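Local coordinates for protein poly-gamma-glutamate hydrolase (Bacillus phage phiNIT1, PDB 3A9L) that is a zinc peptidase that hydrolyses the gamma-glutamyl linkages of bacterial poly-gamma-glutamate, at residues A[131-136]-A[195-200]. Residues are numbered along the deposited sequence; the frame is centred on the assembly and turned at random.
Sequences NSKGIA and YAEAIK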
# COMPACT_ATOMS: atom_id res chain seq x y z
N ASN A 131 -3.62 30.08 -1.04
CA ASN A 131 -4.12 31.44 -0.92
C ASN A 131 -5.25 31.74 -1.89
O ASN A 131 -6.20 32.43 -1.55
CB ASN A 131 -3.03 32.46 -1.18
CG ASN A 131 -1.93 32.43 -0.14
OD1 ASN A 131 -0.91 33.07 -0.33
ND2 ASN A 131 -2.12 31.69 0.95
N SER A 132 -5.12 31.27 -3.12
CA SER A 132 -6.06 31.68 -4.16
C SER A 132 -7.37 30.96 -3.96
O SER A 132 -8.36 31.29 -4.61
CB SER A 132 -5.51 31.37 -5.54
OG SER A 132 -5.75 30.00 -5.84
N LYS A 133 -7.37 29.94 -3.10
CA LYS A 133 -8.60 29.29 -2.64
C LYS A 133 -9.02 29.88 -1.29
O LYS A 133 -9.90 29.35 -0.61
CB LYS A 133 -8.46 27.76 -2.54
CG LYS A 133 -7.96 27.05 -3.82
CD LYS A 133 -8.97 27.11 -4.95
CE LYS A 133 -9.22 25.72 -5.47
NZ LYS A 133 -9.42 25.67 -6.95
N GLY A 134 -8.37 30.97 -0.90
CA GLY A 134 -8.73 31.66 0.35
C GLY A 134 -8.26 30.91 1.58
O GLY A 134 -8.83 31.07 2.66
N ILE A 135 -7.24 30.06 1.40
CA ILE A 135 -6.71 29.23 2.47
C ILE A 135 -5.38 29.80 2.91
O ILE A 135 -4.49 30.01 2.09
CB ILE A 135 -6.52 27.77 2.01
CG1 ILE A 135 -7.89 27.12 1.78
CG2 ILE A 135 -5.75 26.97 3.06
CD1 ILE A 135 -7.89 26.15 0.61
N ALA A 136 -5.30 30.08 4.20
CA ALA A 136 -4.16 30.69 4.84
C ALA A 136 -2.95 29.81 4.63
O ALA A 136 -2.99 28.61 4.89
CB ALA A 136 -4.44 30.88 6.31
N TYR A 195 -8.65 22.66 -0.50
CA TYR A 195 -7.26 22.49 -0.07
C TYR A 195 -6.64 21.44 -1.00
O TYR A 195 -5.65 21.72 -1.69
CB TYR A 195 -7.21 22.05 1.40
CG TYR A 195 -5.89 22.30 2.11
CD1 TYR A 195 -4.77 21.51 1.84
CD2 TYR A 195 -5.77 23.29 3.06
CE1 TYR A 195 -3.57 21.72 2.47
CE2 TYR A 195 -4.56 23.51 3.72
CZ TYR A 195 -3.47 22.72 3.42
OH TYR A 195 -2.26 22.90 4.06
N ALA A 196 -7.26 20.27 -1.08
CA ALA A 196 -6.73 19.21 -1.90
C ALA A 196 -6.59 19.60 -3.40
O ALA A 196 -5.58 19.27 -4.03
CB ALA A 196 -7.53 17.94 -1.70
N GLU A 197 -7.55 20.37 -3.93
CA GLU A 197 -7.50 20.88 -5.32
C GLU A 197 -6.34 21.87 -5.51
O GLU A 197 -5.66 21.85 -6.53
CB GLU A 197 -8.82 21.54 -5.70
CG GLU A 197 -8.78 22.39 -7.00
CD GLU A 197 -8.78 21.54 -8.29
OE1 GLU A 197 -9.02 20.32 -8.21
OE2 GLU A 197 -8.51 22.08 -9.38
N ALA A 198 -6.12 22.73 -4.52
CA ALA A 198 -4.95 23.63 -4.54
C ALA A 198 -3.63 22.88 -4.76
O ALA A 198 -2.79 23.33 -5.51
CB ALA A 198 -4.88 24.46 -3.28
N ILE A 199 -3.47 21.75 -4.10
CA ILE A 199 -2.27 20.95 -4.22
C ILE A 199 -2.17 20.36 -5.63
O ILE A 199 -1.08 20.36 -6.26
CB ILE A 199 -2.26 19.83 -3.16
CG1 ILE A 199 -2.53 20.40 -1.75
CG2 ILE A 199 -0.96 19.02 -3.26
CD1 ILE A 199 -1.69 21.61 -1.36
N LYS A 200 -3.30 19.88 -6.15
CA LYS A 200 -3.29 19.31 -7.51
C LYS A 200 -2.90 20.39 -8.56
O LYS A 200 -2.09 20.14 -9.45
CB LYS A 200 -4.64 18.66 -7.85
CG LYS A 200 -4.72 18.05 -9.26
CD LYS A 200 -6.14 17.73 -9.68
CE LYS A 200 -7.10 18.93 -9.69
NZ LYS A 200 -7.08 19.84 -10.90
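Ile135 meets Tyr195 with both of its branches. Its CG2 methyl meets the ring of Tyr195 obliquely, 3.7 Å from both CD2 and CE2, while Ile135 CD1, at the end of the other branch, reaches the backbone of the same residue, 3.7 Å from Tyr195 N. The two side chains cross at about a right angle. With CG trans to its own backbone N (chi1 -160°), the tyrosine turns the CD2-CE2 side of its ring to Ile135 CG2; Phe174 meets the tyrosine ring edge-to-face, and Tyr195 OH is hydrogen-bonded to Thr113 OG1.

Two residues earlier, Lys133 runs its chain over helix 190-209. Its CG packs 4.1 Å from Ala198 CB, and bends at chi2, chi3 and chi4 carry the amine to the aliphatic part of Glu197, with Lys133 NZ 3.3 Å from Glu197 CG. The glutamate carboxylate is not gripped by this lysine: Lys133 NZ stays 4.4 Å from Glu197 OE2 and forms its salt bridge with Glu201, one turn further on, while Glu197 OE2 forms a salt bridge with Lys200 NZ, modelled too tightly for its detail to be trusted.

Between these two side chains the backbone turns at Gly134, the C-prime residue of a Schellman motif that closes helix 120-132. Asn131 ND2 secures the exit by donating to Ile135 O (3.1 Å), the acceptor lying almost in the asparagine's own amide plane.

The C-terminal end of helix 120-132 is thus fastened to helix 190-209 by apolar packing with a charged margin beside it. No hydrogen bond spans the two segments; the lysine would probably ease the repulsion between the neighbouring carboxylates of Glu197 and Glu201.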